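Local coordinates for hypothetical protein yxiM (Bacillus subtilis, PDB 2O14) that probably hydrolyses ester bonds as an uncharacterized member of the GDSL lipolytic family, and carries a galactose-binding-like domain with a manganese site, at residues S181-G186 with L334-D339; G188-H193 with P343-A348. All blocks are in the same frame, centred on the assembly; numbering follows the deposited sequence.

Contact 1: S181-G186 with L334-D339; sequences SSKQAG and LYMDGD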
ATOM      1  N   SER A 181      11.744  -9.995  -1.060  1.00 42.08           N
ATOM      2  CA  SER A 181      12.013 -11.416  -0.913  1.00 41.13           C
ATOM      3  C   SER A 181      10.763 -12.285  -0.968  1.00 39.54           C
ATOM      4  O   SER A 181      10.860 -13.504  -1.086  1.00 40.27           O
ATOM      5  CB  SER A 181      12.739 -11.648   0.413  1.00 49.06           C
ATOM      6  OG  SER A 181      12.930 -13.026   0.655  1.00 52.05           O
ATOM      7  N   SER A 182       9.593 -11.662  -0.887  1.00 31.21           N
ATOM      8  CA  SER A 182       8.337 -12.405  -0.896  1.00 28.64           C
ATOM      9  C   SER A 182       8.129 -13.290  -2.120  1.00 28.75           C
ATOM     10  O   SER A 182       8.347 -12.875  -3.260  1.00 27.64           O
ATOM     11  CB  SER A 182       7.145 -11.448  -0.743  1.00 27.17           C
ATOM     12  OG  SER A 182       7.107 -10.473  -1.771  1.00 25.96           O
ATOM     13  N   LYS A 183       7.704 -14.521  -1.853  1.00 34.09           N
ATOM     14  CA  LYS A 183       7.433 -15.520  -2.880  1.00 35.20           C
ATOM     15  C   LYS A 183       6.253 -15.052  -3.736  1.00 33.23           C
ATOM     16  O   LYS A 183       6.200 -15.303  -4.940  1.00 32.60           O
ATOM     17  CB  LYS A 183       7.107 -16.854  -2.205  1.00 56.68           C
ATOM     18  CG  LYS A 183       6.860 -18.019  -3.144  1.00 60.98           C
ATOM     19  CD  LYS A 183       6.439 -19.248  -2.347  1.00 64.42           C
ATOM     20  CE  LYS A 183       6.218 -20.453  -3.246  1.00 67.71           C
ATOM     21  NZ  LYS A 183       5.754 -21.637  -2.467  1.00 70.84           N
ATOM     22  N   GLN A 184       5.312 -14.370  -3.093  1.00 31.10           N
ATOM     23  CA  GLN A 184       4.136 -13.838  -3.764  1.00 29.16           C
ATOM     24  C   GLN A 184       4.297 -12.322  -3.835  1.00 28.89           C
ATOM     25  O   GLN A 184       5.060 -11.737  -3.063  1.00 27.73           O
ATOM     26  CB  GLN A 184       2.873 -14.180  -2.967  1.00 27.81           C
ATOM     27  CG  GLN A 184       1.570 -13.902  -3.710  1.00 28.39           C
ATOM     28  CD  GLN A 184       0.341 -14.271  -2.896  1.00 29.55           C
ATOM     29  OE1 GLN A 184       0.424 -15.047  -1.941  1.00 29.19           O
ATOM     30  NE2 GLN A 184      -0.811 -13.730  -3.281  1.00 30.62           N
ATOM     31  N   ALA A 185       3.584 -11.688  -4.758  1.00 27.49           N
ATOM     32  CA  ALA A 185       3.656 -10.239  -4.893  1.00 25.55           C
ATOM     33  C   ALA A 185       2.554  -9.682  -5.793  1.00 24.05           C
ATOM     34  O   ALA A 185       2.027 -10.380  -6.658  1.00 22.76           O
ATOM     35  CB  ALA A 185       5.027  -9.835  -5.430  1.00 18.80           C
ATOM     36  N   GLY A 186       2.193  -8.424  -5.564  1.00 21.28           N
ATOM     37  CA  GLY A 186       1.183  -7.780  -6.385  1.00 21.01           C
ATOM     38  C   GLY A 186       1.995  -6.962  -7.363  1.00 19.94           C
ATOM     39  O   GLY A 186       3.099  -6.550  -7.019  1.00 20.13           O
ATOM     40  N   LEU A 334       3.876 -18.263 -13.594  1.00 30.19           N
ATOM     41  CA  LEU A 334       3.808 -16.858 -13.208  1.00 29.35           C
ATOM     42  C   LEU A 334       2.762 -16.650 -12.116  1.00 29.44           C
ATOM     43  O   LEU A 334       2.534 -15.530 -11.667  1.00 29.19           O
ATOM     44  CB  LEU A 334       3.477 -15.987 -14.424  1.00 29.65           C
ATOM     45  CG  LEU A 334       4.491 -16.006 -15.573  1.00 30.43           C
ATOM     46  CD1 LEU A 334       3.993 -15.125 -16.710  1.00 30.25           C
ATOM     47  CD2 LEU A 334       5.845 -15.523 -15.075  1.00 28.35           C
ATOM     48  N   TYR A 335       2.121 -17.739 -11.701  1.00 33.68           N
ATOM     49  CA  TYR A 335       1.116 -17.687 -10.642  1.00 33.84           C
ATOM     50  C   TYR A 335       1.541 -18.600  -9.505  1.00 34.85           C
ATOM     51  O   TYR A 335       2.331 -19.526  -9.707  1.00 35.15           O
ATOM     52  CB  TYR A 335      -0.249 -18.147 -11.155  1.00 27.10           C
ATOM     53  CG  TYR A 335      -0.957 -17.153 -12.041  1.00 25.23           C
ATOM     54  CD1 TYR A 335      -0.483 -16.860 -13.316  1.00 24.98           C
ATOM     55  CD2 TYR A 335      -2.117 -16.519 -11.611  1.00 25.56           C
ATOM     56  CE1 TYR A 335      -1.154 -15.958 -14.144  1.00 25.10           C
ATOM     57  CE2 TYR A 335      -2.795 -15.615 -12.426  1.00 25.68           C
ATOM     58  CZ  TYR A 335      -2.308 -15.341 -13.692  1.00 26.23           C
ATOM     59  OH  TYR A 335      -2.976 -14.452 -14.502  1.00 27.45           O
HETATM   60  N   MSE A 336       1.022 -18.338  -8.310  1.00 30.15           N
HETATM   61  CA  MSE A 336       1.341 -19.159  -7.145  1.00 31.83           C
HETATM   62  C   MSE A 336       0.953 -20.607  -7.435  1.00 32.23           C
HETATM   63  O   MSE A 336      -0.049 -20.863  -8.100  1.00 30.48           O
HETATM   64  CB  MSE A 336       0.578 -18.654  -5.914  1.00 40.46           C
HETATM   65  CG  MSE A 336       1.045 -17.296  -5.405  1.00 42.76           C
HETATM   66 SE   MSE A 336       2.871 -17.331  -4.753  1.00 52.03          SE
HETATM   67  CE  MSE A 336       2.525 -17.877  -2.921  1.00 47.05           C
ATOM     68  N   ASP A 337       1.747 -21.549  -6.936  1.00 36.30           N
ATOM     69  CA  ASP A 337       1.473 -22.965  -7.163  1.00 37.64           C
ATOM     70  C   ASP A 337       0.065 -23.373  -6.736  1.00 36.14           C
ATOM     71  O   ASP A 337      -0.377 -23.061  -5.630  1.00 35.93           O
ATOM     72  CB  ASP A 337       2.490 -23.831  -6.422  1.00 68.18           C
ATOM     73  CG  ASP A 337       2.240 -25.316  -6.629  1.00 72.82           C
ATOM     74  OD1 ASP A 337       2.329 -25.778  -7.788  1.00 74.36           O
ATOM     75  OD2 ASP A 337       1.946 -26.017  -5.636  1.00 74.58           O
ATOM     76  N   GLY A 338      -0.635 -24.080  -7.617  1.00 32.05           N
ATOM     77  CA  GLY A 338      -1.984 -24.521  -7.310  1.00 30.81           C
ATOM     78  C   GLY A 338      -2.932 -23.360  -7.079  1.00 30.51           C
ATOM     79  O   GLY A 338      -4.014 -23.533  -6.523  1.00 30.06           O
ATOM     80  N   ASP A 339      -2.522 -22.172  -7.511  1.00 39.49           N
ATOM     81  CA  ASP A 339      -3.333 -20.969  -7.350  1.00 40.30           C
ATOM     82  C   ASP A 339      -3.417 -20.280  -8.711  1.00 40.64           C
ATOM     83  O   ASP A 339      -2.447 -19.670  -9.167  1.00 41.74           O
ATOM     84  CB  ASP A 339      -2.671 -20.033  -6.335  1.00 35.86           C
ATOM     85  CG  ASP A 339      -3.594 -18.929  -5.867  1.00 36.93           C
ATOM     86  OD1 ASP A 339      -4.462 -18.501  -6.657  1.00 36.98           O
ATOM     87  OD2 ASP A 339      -3.440 -18.479  -4.711  1.00 34.66           O
TER
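Two bends in the side chain of M336, a selenomethionine, bring its end onto Q184: chi2 is -65° and chi3 is -87°. The CG of Q184 is anti to the backbone N, and its chain then runs out extended. The two side chains cross at about a right angle. Both loops belong to the SGNH-hydrolase (GDSL) domain and lie beside its probable catalytic site. M336 SE sits 3.6 Å from Q184 CB and 3.8 Å from Q184 CG. Farther out, M336 CE reaches to 3.7 Å from Q184 OE1. M336 also meets K183, with SE 3.9 Å from K183 O and CE near the aliphatic CD of K183. No hydrogen bond joins the two segments, so the contact is van der Waals packing at the surface. Q184 also touches H342, which with S171 and D339 makes up the triad assigned by similarity. An alanine at Q184 would keep CB against the selenium, but losing the rest of the chain is likely to open a gap beside M336 CG and leave H342 without that side-chain contact. M336 begins a type II beta turn that ends at D339, closed by D339 N to M336 O at 2.9 Å. G338 has the positive phi usual for that turn. D339 OD2 then bonds H342 ND1, and its OD1 takes the backbone N-H of L341. In the other loop, S182 OG donates to Q184 O at 2.7 Å, with a C=O...donor angle of 168°.

Contact 2: G188-H193 with P343-A348; sequences GQMLPH and PNRAGA
M190 and A348 mark the closest backbone approach, with their CA atoms 6.5 Å apart. Segment 188-193 is a short, weakly bonded helix that passes into a 3-10 turn, and 343-348 enters the long helix 345-361. N344 is the N-cap of that helix. Its OD1 accepts from G347 N at 2.7 Å, a nearly straight bond of 168° at the hydrogen. M190, a selenomethionine, reaches across to the other segment. Its chain bends at chi2 and chi3, which carries CE to 3.4 Å from both A348 CB and R345 CG. CE also lies over one face of the R345 guanidinium. The CE contacts are short, and the placing of CE may be imprecise. M190 SE is 3.4 Å from R345 NH1, and the two side chains cross at about a right angle. R345 turns at chi3 (-73°), and its polar end is held by carbonyls of the loop before helix 187-190, S182 O and L179 O. M190 also packs on A185, D349 and A352. This is mixed packing, methyl on alanine and on an arginine, between the short helix and the long C-terminal helix of the alpha/beta SGNH-hydrolase fold, which starts just after the histidine assigned to the catalytic triad by similarity.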
ATOM      1  N   GLY A 188       1.793  -4.012  -8.132  1.00 23.93           N
ATOM      2  CA  GLY A 188       2.034  -2.669  -7.642  1.00 24.71           C
ATOM      3  C   GLY A 188       3.317  -2.676  -6.826  1.00 25.38           C
ATOM      4  O   GLY A 188       3.989  -1.656  -6.669  1.00 26.61           O
ATOM      5  N   GLN A 189       3.660  -3.845  -6.302  1.00 22.78           N
ATOM      6  CA  GLN A 189       4.869  -4.002  -5.507  1.00 24.48           C
ATOM      7  C   GLN A 189       6.100  -4.011  -6.415  1.00 27.44           C
ATOM      8  O   GLN A 189       7.203  -3.685  -5.980  1.00 26.36           O
ATOM      9  CB  GLN A 189       4.793  -5.306  -4.711  1.00 25.24           C
ATOM     10  CG  GLN A 189       6.072  -5.691  -3.980  1.00 24.51           C
ATOM     11  CD  GLN A 189       5.937  -7.016  -3.246  1.00 26.27           C
ATOM     12  OE1 GLN A 189       6.920  -7.569  -2.748  1.00 26.14           O
ATOM     13  NE2 GLN A 189       4.712  -7.530  -3.174  1.00 20.93           N
HETATM   14  N   MSE A 190       5.901  -4.383  -7.680  1.00 28.96           N
HETATM   15  CA  MSE A 190       6.996  -4.439  -8.647  1.00 32.92           C
HETATM   16  C   MSE A 190       7.089  -3.190  -9.515  1.00 32.25           C
HETATM   17  O   MSE A 190       8.046  -3.014 -10.266  1.00 32.34           O
HETATM   18  CB  MSE A 190       6.848  -5.668  -9.548  1.00 40.48           C
HETATM   19  CG  MSE A 190       7.954  -6.686  -9.360  1.00 48.13           C
HETATM   20 SE   MSE A 190       8.014  -7.395  -7.561  1.00 52.99          SE
HETATM   21  CE  MSE A 190       7.009  -9.015  -7.877  1.00 54.80           C
ATOM     22  N   LEU A 191       6.087  -2.330  -9.410  1.00 33.34           N
ATOM     23  CA  LEU A 191       6.049  -1.095 -10.175  1.00 34.68           C
ATOM     24  C   LEU A 191       7.340  -0.286 -10.045  1.00 36.17           C
ATOM     25  O   LEU A 191       7.909   0.159 -11.046  1.00 36.27           O
ATOM     26  CB  LEU A 191       4.876  -0.236  -9.710  1.00 28.42           C
ATOM     27  CG  LEU A 191       3.929   0.312 -10.774  1.00 29.14           C
ATOM     28  CD1 LEU A 191       2.979   1.294 -10.101  1.00 26.08           C
ATOM     29  CD2 LEU A 191       4.705   0.998 -11.893  1.00 26.66           C
ATOM     30  N   PRO A 192       7.821  -0.079  -8.808  1.00 43.12           N
ATOM     31  CA  PRO A 192       9.053   0.699  -8.648  1.00 44.77           C
ATOM     32  C   PRO A 192      10.245   0.225  -9.483  1.00 46.71           C
ATOM     33  O   PRO A 192      11.152   1.006  -9.773  1.00 46.40           O
ATOM     34  CB  PRO A 192       9.306   0.653  -7.135  1.00 34.84           C
ATOM     35  CG  PRO A 192       8.557  -0.562  -6.674  1.00 35.75           C
ATOM     36  CD  PRO A 192       7.311  -0.540  -7.505  1.00 34.24           C
ATOM     37  N   HIS A 193      10.231  -1.043  -9.887  1.00 48.02           N
ATOM     38  CA  HIS A 193      11.314  -1.599 -10.698  1.00 49.54           C
ATOM     39  C   HIS A 193      11.175  -1.205 -12.168  1.00 49.34           C
ATOM     40  O   HIS A 193      11.990  -1.612 -12.999  1.00 50.52           O
ATOM     41  CB  HIS A 193      11.329  -3.130 -10.606  1.00 64.08           C
ATOM     42  CG  HIS A 193      11.518  -3.659  -9.218  1.00 67.13           C
ATOM     43  ND1 HIS A 193      10.668  -3.346  -8.178  1.00 69.40           N
ATOM     44  CD2 HIS A 193      12.444  -4.503  -8.703  1.00 68.44           C
ATOM     45  CE1 HIS A 193      11.061  -3.974  -7.085  1.00 69.37           C
ATOM     46  NE2 HIS A 193      12.136  -4.684  -7.375  1.00 69.38           N
ATOM     47  N   PRO A 343      -0.821 -13.976  -8.781  1.00 34.64           N
ATOM     48  CA  PRO A 343       0.481 -14.015  -9.450  1.00 33.86           C
ATOM     49  C   PRO A 343       1.575 -14.183  -8.402  1.00 34.76           C
ATOM     50  O   PRO A 343       1.381 -13.819  -7.238  1.00 33.44           O
ATOM     51  CB  PRO A 343       0.571 -12.643 -10.120  1.00 23.81           C
ATOM     52  CG  PRO A 343      -0.859 -12.249 -10.316  1.00 24.60           C
ATOM     53  CD  PRO A 343      -1.497 -12.692  -9.029  1.00 23.36           C
ATOM     54  N   ASN A 344       2.706 -14.757  -8.799  1.00 25.67           N
ATOM     55  CA  ASN A 344       3.823 -14.890  -7.873  1.00 25.96           C
ATOM     56  C   ASN A 344       4.706 -13.694  -8.197  1.00 25.62           C
ATOM     57  O   ASN A 344       4.298 -12.821  -8.965  1.00 25.46           O
ATOM     58  CB  ASN A 344       4.594 -16.198  -8.091  1.00 30.35           C
ATOM     59  CG  ASN A 344       5.013 -16.402  -9.535  1.00 29.69           C
ATOM     60  OD1 ASN A 344       5.404 -15.461 -10.228  1.00 29.34           O
ATOM     61  ND2 ASN A 344       4.949 -17.647  -9.991  1.00 30.53           N
ATOM     62  N   ARG A 345       5.905 -13.642  -7.632  1.00 32.52           N
ATOM     63  CA  ARG A 345       6.795 -12.519  -7.899  1.00 32.64           C
ATOM     64  C   ARG A 345       7.064 -12.340  -9.399  1.00 33.40           C
ATOM     65  O   ARG A 345       6.998 -11.221  -9.921  1.00 33.82           O
ATOM     66  CB  ARG A 345       8.110 -12.702  -7.133  1.00 31.98           C
ATOM     67  CG  ARG A 345       9.137 -11.599  -7.364  1.00 29.65           C
ATOM     68  CD  ARG A 345      10.259 -11.693  -6.351  1.00 31.02           C
ATOM     69  NE  ARG A 345       9.824 -11.257  -5.026  1.00 33.90           N
ATOM     70  CZ  ARG A 345       9.797  -9.989  -4.628  1.00 32.48           C
ATOM     71  NH1 ARG A 345      10.188  -9.027  -5.449  1.00 30.79           N
ATOM     72  NH2 ARG A 345       9.367  -9.681  -3.413  1.00 33.04           N
ATOM     73  N   ALA A 346       7.358 -13.441 -10.091  1.00 30.10           N
ATOM     74  CA  ALA A 346       7.635 -13.397 -11.528  1.00 28.93           C
ATOM     75  C   ALA A 346       6.431 -12.870 -12.301  1.00 27.79           C
ATOM     76  O   ALA A 346       6.568 -12.001 -13.158  1.00 27.64           O
ATOM     77  CB  ALA A 346       8.015 -14.787 -12.035  1.00 32.71           C
ATOM     78  N   GLY A 347       5.251 -13.402 -12.003  1.00 28.50           N
ATOM     79  CA  GLY A 347       4.055 -12.940 -12.685  1.00 27.42           C
ATOM     80  C   GLY A 347       3.774 -11.478 -12.379  1.00 26.63           C
ATOM     81  O   GLY A 347       3.377 -10.708 -13.257  1.00 27.16           O
ATOM     82  N   ALA A 348       3.982 -11.091 -11.125  1.00 21.00           N
ATOM     83  CA  ALA A 348       3.758  -9.715 -10.705  1.00 21.54           C
ATOM     84  C   ALA A 348       4.725  -8.787 -11.434  1.00 21.57           C
ATOM     85  O   ALA A 348       4.371  -7.670 -11.817  1.00 22.49           O
ATOM     86  CB  ALA A 348       3.952  -9.596  -9.198  1.00 20.65           C
TER

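Contact 1 is a surface contact between two loops, while contact 2 is mostly buried and joins a short helix and the 3-10 segment after it to the start of helix 345-361. The loops of contact 1 lead on into the same helices: 181-186 runs into helix 187-190, and the loop holding 334-339 leads to helix 345-361. The centres of the two contacts are about 9 Å apart. Each contact turns on a selenomethionine, but M336 lies against an extended amide chain near the probable triad, whereas M190 is wedged between an arginine and an alanine. A polar bond also ties the two contacts together: L334 O and N344 N are 3.0 Å apart, a probable backbone hydrogen bond.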